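Occlusion-derived virus envelope protein E66 (Autographa californica nucleopolyhedrovirus, PDB 3VSN) is a chondroitin lyase of the virus envelope, essential for oral infection, that may digest the chondroitin sulfate barrier of the host midgut's peritrophic matrix. Local coordinates at residues Q32-E35 with R36-K39; F78-V81 with C82-I86; A164-L167 with T168-W171; V197-T200 with Y201-M204. All coordinates share one frame; numbering follows the deposited sequence.

Contact 1 (Q32-E35 with R36-K39); sequences QNFE and RWFK
Gln-32 O accepts the backbone N-H of Arg-36, and the same i to i+4 pattern links Asn-33 to Trp-37, Phe-34 to Phe-38 and Glu-35 to Lys-39: one unbroken alpha-helix, part of helix 29-48. Phe-34 carries the apolar side. Its CG lies anti to the backbone N (chi1 173°), which carries the ring forward along the helix, where CE1 meets Trp-37 CZ3 at 3.7 Å. The two planes are 27° apart, yet the centroid of the Phe-34 ring stands 5.8 Å from that of the six-membered ring of Trp-37, so the pair is slid apart with little overlap. Phe-34 CZ also reaches Phe-38 CD2 at 4.2 Å, while Met-149 of helix 138-154 touches both phenylalanines. Tyr-268 meets the Phe-34 ring, and Tyr-264 and Tyr-267 meet Trp-37.

On the polar side, Arg-36 bends at chi3, bringing its guanidinium back over the preceding turn. Asn-33 OD1 lies at the guanidinium edge, 3.3 Å from Arg-36 NH1. A water, also in the guanidinium plane, donates to Gln-32 OE1 (3.0 Å) and accepts from Arg-36 NH2 (3.2 Å). The carboxylate of Glu-35 is gripped by Tyr-161, Tyr-201 and Asn-156. This chemistry divides the helix into an aromatic flank packed against neighbouring helices and a polar flank where the guanidinium, probably charged, lies beside an amide oxygen and bonds a water, whereas hydroxyl and amide donors satisfy the buried carboxylate.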
loop_
_atom_site.group_PDB
_atom_site.type_symbol
_atom_site.label_atom_id
_atom_site.label_comp_id
_atom_site.label_asym_id
_atom_site.label_seq_id
_atom_site.Cartn_x
_atom_site.Cartn_y
_atom_site.Cartn_z
ATOM N N GLN A 32 -21.916 -13.262 26.362
ATOM C CA GLN A 32 -21.390 -12.253 27.278
ATOM C C GLN A 32 -19.889 -12.011 27.070
ATOM O O GLN A 32 -19.434 -10.867 27.122
ATOM C CB GLN A 32 -21.715 -12.611 28.730
ATOM C CG GLN A 32 -23.199 -12.483 29.046
ATOM C CD GLN A 32 -23.578 -12.986 30.426
ATOM O OE1 GLN A 32 -22.811 -13.690 31.085
ATOM N NE2 GLN A 32 -24.777 -12.629 30.867
ATOM N N ASN A 33 -19.141 -13.082 26.816
ATOM C CA ASN A 33 -17.714 -12.977 26.510
ATOM C C ASN A 33 -17.443 -12.230 25.200
ATOM O O ASN A 33 -16.509 -11.429 25.125
ATOM C CB ASN A 33 -17.056 -14.360 26.470
ATOM C CG ASN A 33 -17.011 -15.038 27.833
ATOM O OD1 ASN A 33 -17.128 -14.394 28.879
ATOM N ND2 ASN A 33 -16.833 -16.353 27.822
ATOM N N PHE A 34 -18.251 -12.494 24.173
ATOM C CA PHE A 34 -18.103 -11.783 22.900
ATOM C C PHE A 34 -18.412 -10.300 23.051
ATOM O O PHE A 34 -17.673 -9.456 22.542
ATOM C CB PHE A 34 -18.964 -12.378 21.780
ATOM C CG PHE A 34 -18.938 -11.558 20.516
ATOM C CD1 PHE A 34 -17.787 -11.509 19.730
ATOM C CD2 PHE A 34 -20.040 -10.795 20.134
ATOM C CE1 PHE A 34 -17.740 -10.739 18.582
ATOM C CE2 PHE A 34 -20.001 -10.025 18.980
ATOM C CZ PHE A 34 -18.847 -9.997 18.204
ATOM N N GLU A 35 -19.502 -9.986 23.748
ATOM C CA GLU A 35 -19.885 -8.596 23.974
ATOM C C GLU A 35 -18.823 -7.838 24.769
ATOM O O GLU A 35 -18.559 -6.668 24.490
ATOM C CB GLU A 35 -21.263 -8.500 24.636
ATOM C CG GLU A 35 -22.404 -8.824 23.678
ATOM C CD GLU A 35 -23.776 -8.766 24.326
ATOM O OE1 GLU A 35 -23.865 -8.441 25.532
ATOM O OE2 GLU A 35 -24.772 -9.050 23.622
ATOM N N ARG A 36 -18.198 -8.519 25.729
ATOM C CA ARG A 36 -17.091 -7.947 26.501
ATOM C C ARG A 36 -15.875 -7.664 25.611
ATOM O O ARG A 36 -15.287 -6.579 25.671
ATOM C CB ARG A 36 -16.699 -8.884 27.654
ATOM C CG ARG A 36 -15.677 -8.293 28.616
ATOM C CD ARG A 36 -15.503 -9.149 29.866
ATOM N NE ARG A 36 -16.714 -9.170 30.688
ATOM C CZ ARG A 36 -17.524 -10.220 30.813
ATOM N NH1 ARG A 36 -17.258 -11.360 30.184
ATOM N NH2 ARG A 36 -18.602 -10.127 31.576
ATOM N N TRP A 37 -15.511 -8.649 24.794
ATOM C CA TRP A 37 -14.397 -8.522 23.858
ATOM C C TRP A 37 -14.644 -7.409 22.868
ATOM O O TRP A 37 -13.736 -6.627 22.569
ATOM C CB TRP A 37 -14.146 -9.858 23.169
ATOM C CG TRP A 37 -13.139 -9.822 22.044
ATOM C CD1 TRP A 37 -11.766 -10.054 22.118
ATOM C CD2 TRP A 37 -13.406 -9.555 20.625
ATOM N NE1 TRP A 37 -11.185 -9.941 20.876
ATOM C CE2 TRP A 37 -12.110 -9.643 19.939
ATOM C CE3 TRP A 37 -14.545 -9.258 19.882
ATOM C CZ2 TRP A 37 -11.988 -9.437 18.573
ATOM C CZ3 TRP A 37 -14.408 -9.054 18.502
ATOM C CH2 TRP A 37 -13.158 -9.143 17.865
ATOM N N PHE A 38 -15.881 -7.311 22.379
ATOM C CA PHE A 38 -16.278 -6.271 21.422
ATOM C C PHE A 38 -16.065 -4.873 22.003
ATOM O O PHE A 38 -15.463 -4.008 21.359
ATOM C CB PHE A 38 -17.744 -6.469 20.997
ATOM C CG PHE A 38 -18.219 -5.501 19.943
ATOM C CD1 PHE A 38 -18.623 -4.213 20.287
ATOM C CD2 PHE A 38 -18.288 -5.887 18.606
ATOM C CE1 PHE A 38 -19.071 -3.324 19.321
ATOM C CE2 PHE A 38 -18.733 -5.000 17.635
ATOM C CZ PHE A 38 -19.125 -3.718 17.993
ATOM N N LYS A 39 -16.557 -4.661 23.223
ATOM C CA LYS A 39 -16.420 -3.378 23.906
ATOM C C LYS A 39 -14.969 -3.060 24.259
ATOM O O LYS A 39 -14.545 -1.909 24.151
ATOM C CB LYS A 39 -17.291 -3.345 25.159
ATOM C CG LYS A 39 -18.786 -3.343 24.856
ATOM C CD LYS A 39 -19.600 -3.708 26.087
ATOM C CE LYS A 39 -19.599 -2.588 27.111
ATOM N NZ LYS A 39 -20.210 -3.051 28.391
HETATM O O HOH W 1 -20.052 -12.964 32.031
#

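Contact 2 (F78-V81 with C82-I86); sequences FGTV and CHTLI
Cys-82 SG sits over one face of the Phe-78 ring, one helical turn back, and this sulfur-aromatic contact lies on the buried, closely packed side, enclosed by Phe-140, Trp-131 and helix 138-154. The sulfur is 3.9 Å from the centroid of the Phe-78 ring and 21° off its normal, displaced toward the rim, so that Phe-78 CE2 is 3.7 Å from Cys-82 SG. Two torsions bring them together: the ring of Phe-78 extends anti to its own nitrogen (chi1 179°), while Cys-82 SG turns back beside its backbone N (chi1 -74°). Phe-140 stacks on Phe-78, and Trp-131 meets it edge-to-face.

The backbone is regular alpha-helix, 75-93, within the alpha/alpha-toroid domain, related to that of polysaccharide lyase family 8, and its packed flank faces helices 103-119 and 138-154. Val-81 and Leu-85 run side by side in the same direction more loosely, with Val-81 CG1 4.2 Å from Leu-85 CD1.

Thr-80 and His-83 are partly exposed. Thr-84, itself buried against Phe-66 and Pro-56, gives Thr-80 O two bonds: Thr-84 N at 2.9 Å and Thr-84 OG1 at 2.6 Å approach from opposite faces of the carbonyl plane. Thr-80 OG1 bonds back to Pro-76 O. The His-83 ring leans obliquely across the backbone, bringing its CD2 to 3.2 Å from Gly-79 O.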
loop_
_atom_site.group_PDB
_atom_site.type_symbol
_atom_site.label_atom_id
_atom_site.label_comp_id
_atom_site.label_asym_id
_atom_site.label_seq_id
_atom_site.Cartn_x
_atom_site.Cartn_y
_atom_site.Cartn_z
ATOM N N PHE A 78 -28.584 8.392 4.235
ATOM C CA PHE A 78 -28.860 7.268 5.136
ATOM C C PHE A 78 -27.559 6.586 5.564
ATOM O O PHE A 78 -27.393 6.230 6.733
ATOM C CB PHE A 78 -29.825 6.261 4.494
ATOM C CG PHE A 78 -30.134 5.071 5.367
ATOM C CD1 PHE A 78 -30.905 5.212 6.520
ATOM C CD2 PHE A 78 -29.659 3.808 5.036
ATOM C CE1 PHE A 78 -31.187 4.118 7.324
ATOM C CE2 PHE A 78 -29.939 2.710 5.835
ATOM C CZ PHE A 78 -30.703 2.865 6.981
ATOM N N GLY A 79 -26.642 6.419 4.611
ATOM C CA GLY A 79 -25.290 5.943 4.900
ATOM C C GLY A 79 -24.584 6.809 5.928
ATOM O O GLY A 79 -23.927 6.297 6.838
ATOM N N THR A 80 -24.738 8.123 5.791
ATOM C CA THR A 80 -24.154 9.072 6.734
ATOM C C THR A 80 -24.773 8.949 8.131
ATOM O O THR A 80 -24.048 8.980 9.126
ATOM C CB THR A 80 -24.237 10.519 6.211
ATOM O OG1 THR A 80 -23.613 10.585 4.923
ATOM C CG2 THR A 80 -23.523 11.483 7.153
ATOM N N VAL A 81 -26.099 8.796 8.196
ATOM C CA VAL A 81 -26.790 8.533 9.467
ATOM C C VAL A 81 -26.222 7.271 10.123
ATOM O O VAL A 81 -25.868 7.281 11.303
ATOM C CB VAL A 81 -28.319 8.381 9.282
ATOM C CG1 VAL A 81 -28.970 7.837 10.547
ATOM C CG2 VAL A 81 -28.950 9.711 8.899
ATOM N N CYS A 82 -26.135 6.198 9.340
ATOM C CA CYS A 82 -25.585 4.925 9.802
ATOM C C CYS A 82 -24.165 5.056 10.368
ATOM O O CYS A 82 -23.904 4.625 11.496
ATOM C CB CYS A 82 -25.637 3.889 8.679
ATOM S SG CYS A 82 -27.296 3.252 8.344
ATOM N N HIS A 83 -23.259 5.661 9.596
ATOM C CA HIS A 83 -21.875 5.864 10.048
ATOM C C HIS A 83 -21.771 6.742 11.263
ATOM O O HIS A 83 -20.968 6.479 12.154
ATOM C CB HIS A 83 -21.003 6.426 8.927
ATOM C CG HIS A 83 -20.665 5.422 7.851
ATOM N ND1 HIS A 83 -20.103 4.230 8.124
ATOM C CD2 HIS A 83 -20.807 5.485 6.467
ATOM C CE1 HIS A 83 -19.903 3.558 6.977
ATOM N NE2 HIS A 83 -20.337 4.328 5.964
ATOM N N THR A 84 -22.583 7.795 11.308
ATOM C CA THR A 84 -22.573 8.732 12.427
ATOM C C THR A 84 -23.052 8.072 13.728
ATOM O O THR A 84 -22.483 8.322 14.794
ATOM C CB THR A 84 -23.383 10.004 12.090
ATOM O OG1 THR A 84 -22.897 10.555 10.859
ATOM C CG2 THR A 84 -23.249 11.049 13.181
ATOM N N LEU A 85 -24.076 7.220 13.631
ATOM C CA LEU A 85 -24.537 6.430 14.778
ATOM C C LEU A 85 -23.445 5.503 15.313
ATOM O O LEU A 85 -23.236 5.420 16.526
ATOM C CB LEU A 85 -25.788 5.614 14.423
ATOM C CG LEU A 85 -27.136 6.337 14.383
ATOM C CD1 LEU A 85 -28.207 5.399 13.854
ATOM C CD2 LEU A 85 -27.516 6.873 15.756
ATOM N N ILE A 86 -22.759 4.808 14.405
ATOM C CA ILE A 86 -21.639 3.942 14.786
ATOM C C ILE A 86 -20.531 4.767 15.448
ATOM O O ILE A 86 -19.994 4.369 16.483
ATOM C CB ILE A 86 -21.104 3.119 13.590
ATOM C CG1 ILE A 86 -22.165 2.110 13.124
ATOM C CG2 ILE A 86 -19.805 2.399 13.960
ATOM C CD1 ILE A 86 -21.919 1.533 11.744
#

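Contact 3 (A164-L167 with T168-W171); sequences AASL and TRYW
Ala-164 O takes two hydrogen bonds from Thr-168, an alpha-helical threonine turning its hydroxyl back onto the carbonyl four residues earlier. The helix is 161-175, in the alpha/alpha-toroid domain, which is related to the alpha-helical domain of polysaccharide lyase family 8. Thr-168 N and Thr-168 OG1, each 2.9 Å from Ala-164 O, arrive from opposite faces of the carbonyl plane, the hydroxyl 37° out of it. Thr-168 OG1 also bonds to Thr-152, tying the turn to helix 138-154.

Ala-165 follows, its carbonyl accepting Arg-169 N. The arginine side chain bends at chi3 (-72°) and lays its guanidinium above that carbonyl: Ala-165 O is 3.8 Å from the Arg-169 guanidinium plane, over its centre. The methyl of Ala-165 approaches Arg-169 NH2, which bonds to Leu-205 O.

Ser-166 adds a weak bond at the exposed end, Arg-169 NH1 to Ser-166 OG at 3.2 Å with an angle of only 130°; the stronger partner of Ser-166 OG is Asp-162 O. A water accepts from Arg-169 NE at 2.7 Å and donates weakly to Ser-166 OG.

Leu-167 lies alongside Trp-171, both pointing the same way and both touching Cys-117 of helix 103-119. Leu-167 CD2 meets the pyrrole part of the indole, 4.0 Å from Trp-171 NE1 and 4.1 Å from Trp-171 CD1.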
loop_
_atom_site.group_PDB
_atom_site.type_symbol
_atom_site.label_atom_id
_atom_site.label_comp_id
_atom_site.label_asym_id
_atom_site.label_seq_id
_atom_site.Cartn_x
_atom_site.Cartn_y
_atom_site.Cartn_z
ATOM N N ALA A 164 -32.839 -3.293 22.201
ATOM C CA ALA A 164 -31.882 -3.257 21.091
ATOM C C ALA A 164 -31.635 -4.659 20.536
ATOM O O ALA A 164 -31.637 -4.859 19.319
ATOM C CB ALA A 164 -30.574 -2.600 21.518
ATOM N N ALA A 165 -31.446 -5.625 21.434
ATOM C CA ALA A 165 -31.258 -7.023 21.040
ATOM C C ALA A 165 -32.467 -7.585 20.296
ATOM O O ALA A 165 -32.307 -8.299 19.307
ATOM C CB ALA A 165 -30.927 -7.885 22.250
ATOM N N SER A 166 -33.670 -7.261 20.770
ATOM C CA SER A 166 -34.905 -7.742 20.139
ATOM C C SER A 166 -35.107 -7.147 18.747
ATOM O O SER A 166 -35.514 -7.848 17.816
ATOM C CB SER A 166 -36.117 -7.458 21.031
ATOM O OG SER A 166 -36.012 -8.185 22.244
ATOM N N LEU A 167 -34.821 -5.856 18.610
ATOM C CA LEU A 167 -34.871 -5.192 17.309
ATOM C C LEU A 167 -33.845 -5.795 16.352
ATOM O O LEU A 167 -34.146 -6.011 15.181
ATOM C CB LEU A 167 -34.657 -3.682 17.451
ATOM C CG LEU A 167 -35.767 -2.867 18.126
ATOM C CD1 LEU A 167 -35.339 -1.416 18.286
ATOM C CD2 LEU A 167 -37.083 -2.967 17.362
ATOM N N THR A 168 -32.645 -6.079 16.861
ATOM C CA THR A 168 -31.597 -6.731 16.069
ATOM C C THR A 168 -32.037 -8.123 15.591
ATOM O O THR A 168 -31.965 -8.419 14.398
ATOM C CB THR A 168 -30.260 -6.795 16.844
ATOM O OG1 THR A 168 -29.801 -5.461 17.095
ATOM C CG2 THR A 168 -29.191 -7.544 16.045
ATOM N N ARG A 169 -32.511 -8.956 16.517
ATOM C CA ARG A 169 -32.999 -10.299 16.179
ATOM C C ARG A 169 -34.085 -10.249 15.108
ATOM O O ARG A 169 -34.042 -11.009 14.140
ATOM C CB ARG A 169 -33.515 -11.033 17.424
ATOM C CG ARG A 169 -32.421 -11.578 18.330
ATOM C CD ARG A 169 -32.990 -12.464 19.430
ATOM N NE ARG A 169 -33.704 -11.680 20.434
ATOM C CZ ARG A 169 -33.184 -11.276 21.592
ATOM N NH1 ARG A 169 -33.924 -10.560 22.420
ATOM N NH2 ARG A 169 -31.935 -11.587 21.930
ATOM N N TYR A 170 -35.048 -9.343 15.267
ATOM C CA TYR A 170 -36.137 -9.258 14.304
ATOM C C TYR A 170 -35.720 -8.676 12.953
ATOM O O TYR A 170 -35.950 -9.292 11.917
ATOM C CB TYR A 170 -37.344 -8.488 14.848
ATOM C CG TYR A 170 -38.498 -8.530 13.870
ATOM C CD1 TYR A 170 -38.708 -7.495 12.958
ATOM C CD2 TYR A 170 -39.352 -9.632 13.829
ATOM C CE1 TYR A 170 -39.752 -7.546 12.048
ATOM C CE2 TYR A 170 -40.397 -9.692 12.922
ATOM C CZ TYR A 170 -40.592 -8.652 12.037
ATOM O OH TYR A 170 -41.629 -8.717 11.140
ATOM N N TRP A 171 -35.130 -7.485 12.966
ATOM C CA TRP A 171 -34.865 -6.765 11.722
ATOM C C TRP A 171 -33.744 -7.339 10.900
ATOM O O TRP A 171 -33.801 -7.307 9.666
ATOM C CB TRP A 171 -34.701 -5.270 11.972
ATOM C CG TRP A 171 -36.028 -4.637 12.307
ATOM C CD1 TRP A 171 -36.495 -4.243 13.559
ATOM C CD2 TRP A 171 -37.135 -4.359 11.381
ATOM N NE1 TRP A 171 -37.767 -3.736 13.471
ATOM C CE2 TRP A 171 -38.211 -3.776 12.192
ATOM C CE3 TRP A 171 -37.331 -4.522 10.009
ATOM C CZ2 TRP A 171 -39.421 -3.381 11.634
ATOM C CZ3 TRP A 171 -38.555 -4.118 9.458
ATOM C CH2 TRP A 171 -39.573 -3.560 10.253
HETATM O O HOH W 2 -36.336 -11.060 20.749
#

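Contact 4 (V197-T200 with Y201-M204); sequences VPYT and YSQM. Unlike the reference sequence in segment 201-204: Met-204 (reference Ile).
Gln-203 runs alongside Tyr-199, one turn earlier in helix 189-205, and its side chain can be followed outward over the tyrosine ring. Gln-203 CB stays near the backbone, 3.5 Å from Thr-200 O. CG, set anti to the carbonyl carbon, lies over the ring face: Gln-203 CG is 4.0 Å from the centroid of the Tyr-199 ring and 29° off its normal, a CH-pi contact, with Tyr-199 CZ closest at 3.5 Å. The bend at chi2 then carries the amide along the ring toward its phenol end, the two planes 24° apart. Gln-203 CD comes within 3.6 Å of Tyr-199 OH. At the tip, NE2 and the phenol hydroxyl do not bond each other, but both bond the carboxylate of Glu-216, NE2 to OE2 and the hydroxyl to OE1; Gln-203 OE1 turns to Arg-206.

Beneath this pair, Tyr-199 O accepts both Gln-203 N, at 3.0 Å, and Ser-202 OG, at 2.6 Å. Ser-202 OG gets there by sitting between its own N and carbonyl carbon (chi1 73°), and it also bonds Arg-206. At the start of the turn Tyr-201 N reaches Val-197 O at a longer 3.3 Å, and the helix kinks where Pro-198 has no N-H for the preceding turn. This is a proline kink inside an alpha-helix of the alpha/alpha-toroid domain, on the same helix, 189-205, as the catalytic Asn-191.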
loop_
_atom_site.group_PDB
_atom_site.type_symbol
_atom_site.label_atom_id
_atom_site.label_comp_id
_atom_site.label_asym_id
_atom_site.label_seq_id
_atom_site.Cartn_x
_atom_site.Cartn_y
_atom_site.Cartn_z
ATOM N N VAL A 197 -20.190 -10.607 10.048
ATOM C CA VAL A 197 -19.919 -10.174 11.421
ATOM C C VAL A 197 -21.207 -9.866 12.215
ATOM O O VAL A 197 -21.427 -10.471 13.269
ATOM C CB VAL A 197 -18.909 -8.997 11.478
ATOM C CG1 VAL A 197 -18.709 -8.525 12.910
ATOM C CG2 VAL A 197 -17.574 -9.402 10.864
ATOM N N PRO A 198 -22.056 -8.932 11.723
ATOM C CA PRO A 198 -23.324 -8.723 12.431
ATOM C C PRO A 198 -24.286 -9.906 12.314
ATOM O O PRO A 198 -25.078 -10.135 13.232
ATOM C CB PRO A 198 -23.914 -7.476 11.760
ATOM C CG PRO A 198 -23.235 -7.387 10.435
ATOM C CD PRO A 198 -21.853 -7.917 10.673
ATOM N N TYR A 199 -24.222 -10.655 11.211
ATOM C CA TYR A 199 -25.056 -11.854 11.097
ATOM C C TYR A 199 -24.739 -12.865 12.200
ATOM O O TYR A 199 -25.653 -13.354 12.871
ATOM C CB TYR A 199 -24.966 -12.532 9.724
ATOM C CG TYR A 199 -25.722 -13.849 9.706
ATOM C CD1 TYR A 199 -27.112 -13.874 9.580
ATOM C CD2 TYR A 199 -25.054 -15.065 9.865
ATOM C CE1 TYR A 199 -27.811 -15.071 9.591
ATOM C CE2 TYR A 199 -25.744 -16.268 9.872
ATOM C CZ TYR A 199 -27.121 -16.262 9.732
ATOM O OH TYR A 199 -27.813 -17.448 9.739
ATOM N N THR A 200 -23.456 -13.181 12.374
ATOM C CA THR A 200 -23.031 -14.112 13.421
ATOM C C THR A 200 -23.515 -13.651 14.798
ATOM O O THR A 200 -24.034 -14.457 15.578
ATOM C CB THR A 200 -21.501 -14.307 13.429
ATOM O OG1 THR A 200 -21.094 -14.894 12.191
ATOM C CG2 THR A 200 -21.068 -15.224 14.568
ATOM N N TYR A 201 -23.353 -12.360 15.082
ATOM C CA TYR A 201 -23.842 -11.791 16.332
ATOM C C TYR A 201 -25.362 -11.944 16.486
ATOM O O TYR A 201 -25.841 -12.287 17.570
ATOM C CB TYR A 201 -23.418 -10.325 16.490
ATOM C CG TYR A 201 -23.921 -9.697 17.776
ATOM C CD1 TYR A 201 -23.539 -10.203 19.021
ATOM C CD2 TYR A 201 -24.791 -8.608 17.745
ATOM C CE1 TYR A 201 -24.009 -9.635 20.198
ATOM C CE2 TYR A 201 -25.262 -8.035 18.915
ATOM C CZ TYR A 201 -24.875 -8.552 20.133
ATOM O OH TYR A 201 -25.346 -7.969 21.284
ATOM N N SER A 202 -26.111 -11.714 15.408
ATOM C CA SER A 202 -27.570 -11.873 15.452
ATOM C C SER A 202 -27.972 -13.310 15.795
ATOM O O SER A 202 -28.931 -13.527 16.536
ATOM C CB SER A 202 -28.243 -11.400 14.155
ATOM O OG SER A 202 -28.024 -12.298 13.080
ATOM N N GLN A 203 -27.223 -14.280 15.270
ATOM C CA GLN A 203 -27.448 -15.691 15.595
ATOM C C GLN A 203 -27.104 -16.026 17.048
ATOM O O GLN A 203 -27.782 -16.842 17.682
ATOM C CB GLN A 203 -26.689 -16.603 14.631
ATOM C CG GLN A 203 -27.309 -16.714 13.246
ATOM C CD GLN A 203 -28.595 -17.524 13.231
ATOM O OE1 GLN A 203 -29.673 -17.012 13.535
ATOM N NE2 GLN A 203 -28.486 -18.794 12.861
ATOM N N MET A 204 -26.062 -15.390 17.578
ATOM C CA MET A 204 -25.701 -15.554 18.985
ATOM C C MET A 204 -26.798 -15.003 19.897
ATOM O O MET A 204 -27.108 -15.598 20.934
ATOM C CB MET A 204 -24.366 -14.877 19.286
ATOM C CG MET A 204 -23.180 -15.506 18.571
ATOM S SD MET A 204 -21.669 -14.565 18.838
ATOM C CE MET A 204 -21.226 -15.117 20.482
#

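From the N terminus the contacts follow in series, none nesting or crossing: contact 1 on helix 29-48, contact 2 on helix 75-93, contact 3 on helix 161-175 and contact 4 on helix 189-205. Each joins adjoining segments of one helix, so what closes is a helical turn, not a long loop. Contacts 1 and 4 touch directly: Glu-35 OE2 lies 2.6 Å from Tyr-201 OH, a probable hydrogen bond, and Phe-34 packs on Tyr-201 and Met-204. Contacts 3 and 4 come within about 4 Å at their nearest atoms without touching. Helix 138-154 is touched by side chains from all four, gathering them into the same alpha-helical domain.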